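PDB 3NT8: ancylostoma secreted protein 1 from Necator americanus, which is probably associated with the transition of infective hookworm larvae to parasitism and is built from two CAP domains of the cysteine-rich secretory protein family. Local coordinates for residues S30-D34 with S35-A39; S73-C76 with A77-Q80. All blocks are in the same frame, centred on the assembly; numbering follows the deposited sequence.

Interaction 1. Residues S30-D34 with S35-A39; sequences SGITD and SDRQA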
ATOM      1  N   SER A  30     -26.104 -13.941 -13.301  1.00 22.17           N
ATOM      2  CA  SER A  30     -26.743 -15.247 -13.041  1.00 21.83           C
ATOM      3  C   SER A  30     -25.713 -16.444 -12.887  1.00 20.29           C
ATOM      4  O   SER A  30     -26.117 -17.583 -12.724  1.00 20.06           O
ATOM      5  CB  SER A  30     -27.798 -15.550 -14.135  1.00 21.78           C
ATOM      6  OG  SER A  30     -27.167 -15.738 -15.399  1.00 26.55           O
ATOM      7  N   GLY A  31     -24.411 -16.158 -13.008  1.00 18.37           N
ATOM      8  CA  GLY A  31     -23.317 -17.157 -12.922  1.00 17.89           C
ATOM      9  C   GLY A  31     -23.246 -17.757 -11.510  1.00 17.54           C
ATOM     10  O   GLY A  31     -22.964 -18.966 -11.316  1.00 17.50           O
ATOM     11  N   ILE A  32     -23.530 -16.931 -10.506  1.00 14.41           N
ATOM     12  CA  ILE A  32     -23.572 -17.474  -9.135  1.00 15.17           C
ATOM     13  C   ILE A  32     -24.867 -17.008  -8.483  1.00 15.60           C
ATOM     14  O   ILE A  32     -25.522 -16.109  -9.047  1.00 14.11           O
ATOM     15  CB  ILE A  32     -22.319 -17.121  -8.339  1.00 13.94           C
ATOM     16  CG1 ILE A  32     -22.090 -15.592  -8.289  1.00 12.17           C
ATOM     17  CG2 ILE A  32     -21.085 -17.807  -9.016  1.00 13.81           C
ATOM     18  CD1 ILE A  32     -20.960 -15.169  -7.213  1.00 10.54           C
ATOM     19  N   THR A  33     -25.264 -17.664  -7.371  1.00 15.83           N
ATOM     20  CA  THR A  33     -26.450 -17.197  -6.614  1.00 16.77           C
ATOM     21  C   THR A  33     -26.148 -16.208  -5.455  1.00 16.49           C
ATOM     22  O   THR A  33     -25.013 -16.061  -5.054  1.00 16.31           O
ATOM     23  CB  THR A  33     -27.246 -18.356  -6.061  1.00 15.48           C
ATOM     24  OG1 THR A  33     -26.513 -18.940  -4.971  1.00 18.67           O
ATOM     25  CG2 THR A  33     -27.438 -19.393  -7.164  1.00 16.75           C
ATOM     26  N   ASP A  34     -27.183 -15.589  -4.875  1.00 18.13           N
ATOM     27  CA  ASP A  34     -26.971 -14.756  -3.667  1.00 19.24           C
ATOM     28  C   ASP A  34     -26.446 -15.558  -2.527  1.00 19.63           C
ATOM     29  O   ASP A  34     -25.643 -15.060  -1.729  1.00 20.10           O
ATOM     30  CB  ASP A  34     -28.202 -13.972  -3.261  1.00 20.09           C
ATOM     31  CG  ASP A  34     -28.393 -12.752  -4.122  1.00 23.91           C
ATOM     32  OD1 ASP A  34     -27.531 -12.528  -5.022  1.00 29.48           O
ATOM     33  OD2 ASP A  34     -29.413 -12.043  -3.939  1.00 27.74           O
ATOM     34  N   SER A  35     -26.849 -16.811  -2.486  1.00 18.90           N
ATOM     35  CA  SER A  35     -26.435 -17.696  -1.441  1.00 18.11           C
ATOM     36  C   SER A  35     -24.936 -17.951  -1.547  1.00 18.32           C
ATOM     37  O   SER A  35     -24.240 -18.123  -0.536  1.00 17.72           O
ATOM     38  CB  SER A  35     -27.230 -19.009  -1.535  1.00 17.60           C
ATOM     39  OG  SER A  35     -26.764 -19.836  -0.527  1.00 17.44           O
ATOM     40  N   ASP A  36     -24.443 -17.974  -2.787  1.00 18.08           N
ATOM     41  CA  ASP A  36     -23.021 -18.077  -3.060  1.00 17.33           C
ATOM     42  C   ASP A  36     -22.303 -16.804  -2.667  1.00 15.94           C
ATOM     43  O   ASP A  36     -21.257 -16.869  -2.084  1.00 17.09           O
ATOM     44  CB  ASP A  36     -22.783 -18.312  -4.549  1.00 17.05           C
ATOM     45  CG  ASP A  36     -23.322 -19.663  -5.024  1.00 19.47           C
ATOM     46  OD1 ASP A  36     -23.430 -20.608  -4.222  1.00 22.94           O
ATOM     47  OD2 ASP A  36     -23.590 -19.764  -6.220  1.00 22.34           O
ATOM     48  N   ARG A  37     -22.878 -15.656  -2.990  1.00 16.65           N
ATOM     49  CA  ARG A  37     -22.237 -14.411  -2.692  1.00 16.52           C
ATOM     50  C   ARG A  37     -22.141 -14.262  -1.185  1.00 17.52           C
ATOM     51  O   ARG A  37     -21.234 -13.601  -0.694  1.00 17.02           O
ATOM     52  CB  ARG A  37     -23.003 -13.240  -3.257  1.00 16.20           C
ATOM     53  CG  ARG A  37     -23.098 -13.223  -4.725  1.00 16.85           C
ATOM     54  CD  ARG A  37     -24.137 -12.216  -5.203  1.00 18.09           C
ATOM     55  NE  ARG A  37     -24.006 -12.003  -6.647  1.00 19.10           N
ATOM     56  CZ  ARG A  37     -24.749 -12.639  -7.531  1.00 19.71           C
ATOM     57  NH1 ARG A  37     -25.720 -13.440  -7.113  1.00 11.24           N
ATOM     58  NH2 ARG A  37     -24.549 -12.415  -8.816  1.00 21.90           N
ATOM     59  N   GLN A  38     -23.128 -14.773  -0.462  1.00 17.68           N
ATOM     60  CA  GLN A  38     -23.196 -14.610   0.958  1.00 16.71           C
ATOM     61  C   GLN A  38     -22.178 -15.580   1.534  1.00 16.21           C
ATOM     62  O   GLN A  38     -21.545 -15.254   2.468  1.00 17.74           O
ATOM     63  CB  GLN A  38     -24.635 -14.885   1.424  1.00 16.57           C
ATOM     64  CG  GLN A  38     -24.892 -14.561   2.903  1.00 18.51           C
ATOM     65  CD  GLN A  38     -25.012 -13.071   3.122  1.00 17.44           C
ATOM     66  OE1 GLN A  38     -25.907 -12.440   2.546  1.00 22.69           O
ATOM     67  NE2 GLN A  38     -24.085 -12.475   3.890  1.00 18.76           N
ATOM     68  N   ALA A  39     -21.954 -16.745   0.921  1.00 15.79           N
ATOM     69  CA  ALA A  39     -20.957 -17.654   1.449  1.00 16.58           C
ATOM     70  C   ALA A  39     -19.482 -17.181   1.214  1.00 17.54           C
ATOM     71  O   ALA A  39     -18.651 -17.385   2.061  1.00 17.17           O
ATOM     72  CB  ALA A  39     -21.177 -19.058   0.968  1.00 16.08           C
TER
HETATM   73  O   HOH W   1     -26.669 -21.680  -4.519  1.00 26.10           O
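Thr33 and Asp36 grip each other at the start of helix 34-52. Thr33 OG1 accepts from Asp36 N at 3.2 Å, because chi1 of 72° sets the hydroxyl between the backbone N and the carbonyl carbon, facing the first turn. In return Asp36 OD2 accepts from Thr33 N at 2.9 Å; this bond is nearly straight (168°) but reaches the oxygen from above the carboxylate plane. The same OD2 is also hydrogen-bonded to Tyr164 OH, which helps to hold the carboxylate in place. Behind this pair lies the buried, tightly packed side. Ile32 CD1 rests on Arg37 CG at 3.8 Å, and Ile32 CG1 sits over one face of the guanidinium, 4.0 Å from Arg37 CZ. The Arg37 chain runs extended from CG to NE, and its guanidinium lies against the residues before the helix, Arg37 NH1 forming a salt bridge to Asp34 OD1 at 2.9 Å, weak as a hydrogen bond, with carboxylate and guanidinium planes nearly perpendicular (84°). Arg37 NH2 makes a salt bridge to Glu79 and a hydrogen bond to Asn29 O. The outer side is looser: Thr33 and Ser35 are exposed, Ser35 CB merely touches Thr33 OG1, and a water lies 2.8 Å from Thr33 OG1 with a weak bond to Asp36 OD1. Reciprocal side-chain-to-backbone bonds between Thr33 and Asp36 define a capping box, with Thr33 as N-cap.

Interaction 2. Residues S73-C76 with A77-Q80; sequences SWDC and AMEQ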
ATOM      1  N   SER A  73     -17.111  -5.394   1.719  1.00 18.29           N
ATOM      2  CA  SER A  73     -18.431  -5.317   1.094  1.00 19.45           C
ATOM      3  C   SER A  73     -18.361  -5.946  -0.263  1.00 19.86           C
ATOM      4  O   SER A  73     -17.318  -5.887  -0.949  1.00 19.32           O
ATOM      5  CB  SER A  73     -18.819  -3.865   0.908  1.00 19.93           C
ATOM      6  OG  SER A  73     -18.810  -3.268   2.179  1.00 23.55           O
ATOM      7  N   TRP A  74     -19.448  -6.575  -0.671  1.00 20.09           N
ATOM      8  CA  TRP A  74     -19.522  -7.106  -2.055  1.00 21.29           C
ATOM      9  C   TRP A  74     -19.529  -6.057  -3.182  1.00 21.27           C
ATOM     10  O   TRP A  74     -20.158  -5.012  -3.067  1.00 22.97           O
ATOM     11  CB  TRP A  74     -20.750  -8.027  -2.172  1.00 21.46           C
ATOM     12  CG  TRP A  74     -20.731  -8.902  -3.367  1.00 19.82           C
ATOM     13  CD1 TRP A  74     -21.319  -8.644  -4.592  1.00 19.29           C
ATOM     14  CD2 TRP A  74     -20.120 -10.185  -3.472  1.00 16.54           C
ATOM     15  NE1 TRP A  74     -21.092  -9.683  -5.434  1.00 17.15           N
ATOM     16  CE2 TRP A  74     -20.384 -10.657  -4.771  1.00 15.43           C
ATOM     17  CE3 TRP A  74     -19.378 -10.996  -2.574  1.00 20.38           C
ATOM     18  CZ2 TRP A  74     -19.917 -11.888  -5.230  1.00 12.38           C
ATOM     19  CZ3 TRP A  74     -18.901 -12.228  -3.023  1.00 13.55           C
ATOM     20  CH2 TRP A  74     -19.192 -12.667  -4.341  1.00 16.65           C
ATOM     21  N   ASP A  75     -18.871  -6.335  -4.307  1.00 21.23           N
ATOM     22  CA  ASP A  75     -18.938  -5.371  -5.386  1.00 21.84           C
ATOM     23  C   ASP A  75     -19.424  -6.019  -6.684  1.00 21.74           C
ATOM     24  O   ASP A  75     -18.786  -6.948  -7.178  1.00 21.18           O
ATOM     25  CB  ASP A  75     -17.590  -4.647  -5.530  1.00 22.75           C
ATOM     26  CG  ASP A  75     -17.626  -3.542  -6.575  1.00 23.17           C
ATOM     27  OD1 ASP A  75     -17.720  -2.369  -6.198  1.00 24.05           O
ATOM     28  OD2 ASP A  75     -17.554  -3.850  -7.780  1.00 29.50           O
ATOM     29  N   CYS A  76     -20.545  -5.554  -7.249  1.00 22.80           N
ATOM     30  CA  CYS A  76     -21.145  -6.287  -8.381  1.00 22.76           C
ATOM     31  C   CYS A  76     -20.290  -6.219  -9.640  1.00 22.10           C
ATOM     32  O   CYS A  76     -20.218  -7.194 -10.400  1.00 21.19           O
ATOM     33  CB  CYS A  76     -22.575  -5.889  -8.675  1.00 23.02           C
ATOM     34  SG  CYS A  76     -23.712  -6.199  -7.289  1.00 29.23           S
ATOM     35  N   ALA A  77     -19.651  -5.067  -9.828  1.00 20.29           N
ATOM     36  CA  ALA A  77     -18.856  -4.745 -10.962  1.00 19.49           C
ATOM     37  C   ALA A  77     -17.614  -5.580 -10.902  1.00 20.33           C
ATOM     38  O   ALA A  77     -17.141  -6.090 -11.939  1.00 22.43           O
ATOM     39  CB  ALA A  77     -18.506  -3.252 -10.938  1.00 19.87           C
ATOM     40  N   MET A  78     -17.051  -5.737  -9.695  1.00 19.53           N
ATOM     41  CA  MET A  78     -15.873  -6.610  -9.521  1.00 18.60           C
ATOM     42  C   MET A  78     -16.232  -8.046  -9.824  1.00 17.61           C
ATOM     43  O   MET A  78     -15.522  -8.679 -10.595  1.00 18.42           O
ATOM     44  CB  MET A  78     -15.225  -6.483  -8.135  1.00 17.79           C
ATOM     45  CG  MET A  78     -14.291  -5.293  -8.091  1.00 20.99           C
ATOM     46  SD  MET A  78     -13.936  -4.889  -6.418  1.00 22.39           S
ATOM     47  CE  MET A  78     -12.973  -6.335  -6.001  1.00 22.43           C
ATOM     48  N   GLU A  79     -17.347  -8.517  -9.266  1.00 16.10           N
ATOM     49  CA  GLU A  79     -17.879  -9.853  -9.547  1.00 15.98           C
ATOM     50  C   GLU A  79     -18.095 -10.102 -11.031  1.00 15.86           C
ATOM     51  O   GLU A  79     -17.715 -11.171 -11.561  1.00 15.51           O
ATOM     52  CB  GLU A  79     -19.193 -10.096  -8.806  1.00 13.59           C
ATOM     53  CG  GLU A  79     -19.806 -11.527  -9.075  1.00 16.12           C
ATOM     54  CD  GLU A  79     -21.226 -11.601  -8.690  1.00 11.90           C
ATOM     55  OE1 GLU A  79     -21.689 -10.798  -7.860  1.00 21.35           O
ATOM     56  OE2 GLU A  79     -21.954 -12.446  -9.233  1.00 14.30           O
ATOM     57  N   GLN A  80     -18.669  -9.125 -11.724  1.00 17.82           N
ATOM     58  CA  GLN A  80     -19.080  -9.344 -13.134  1.00 18.68           C
ATOM     59  C   GLN A  80     -17.865  -9.439 -14.001  1.00 18.96           C
ATOM     60  O   GLN A  80     -17.806 -10.252 -14.922  1.00 20.62           O
ATOM     61  CB  GLN A  80     -19.987  -8.196 -13.627  1.00 20.70           C
ATOM     62  CG  GLN A  80     -20.432  -8.350 -15.136  1.00 21.95           C
ATOM     63  CD  GLN A  80     -21.417  -9.507 -15.342  1.00 25.77           C
ATOM     64  OE1 GLN A  80     -22.478  -9.556 -14.724  1.00 23.36           O
ATOM     65  NE2 GLN A  80     -21.039 -10.455 -16.210  1.00 28.72           N
TER
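A local helix-start contact joins edge strand 73-74 of the first CAP domain's mixed sheet to helix 76-85, with Asp75 as the N-cap between them. Asp75 OD2 accepts from Met78 N at 2.7 Å through its anti lone pair. The carboxylate is swung there by a first torsion of -175°, which places CG anti to the backbone N. Met78 crosses this side chain at about a right angle, its SD lying 3.8 Å from Asp75 CB. Main-chain bonds from Glu79 N to Asp75 O and from Gln80 N to Cys76 O carry the helix onward. One turn in, the extended Glu79 reaches back to the indole: Trp74 NE1 donates to Glu79 OE1 at 2.7 Å. The oxygen lies almost in the ring plane, at its edge, and is met on its anti side, though tilted out of the carboxylate plane, while ring and carboxylate planes stand 71° apart. Glu79 OE1 also lies 3.4 Å from Trp74 CZ2. Glu79 OE2 has a salt bridge to Arg37 and a hydrogen bond from Asn29 ND2, so both oxygens of this buried carboxylate have partners and its rotation is probably fixed. Cys76 is tied to Cys27 by a disulfide. The motif is an aspartate N-cap at a strand-to-helix turn.

Interactions 1 and 2 follow in series along the chain, their centres 11 Å apart on the same side of the molecule's centre. Each marks a helix start, of 34-52 and of 76-85, and they meet directly: Arg37 NH2 bridges to Glu79 OE2 at 2.6 Å, Ile32 CG1 packs 3.3 Å from the same oxygen, and Arg37 CG lies 3.5 Å from Trp74 CZ2. Residues 73-74, the edge strand, run parallel to strand 159-167, and Trp74 on that strand touches Arg37 of helix 34-52, so the starts of both helices gather beside it. The Cys27-Cys76 disulfide adds a covalent tie between the segment just before interaction 1 and the helix start of interaction 2.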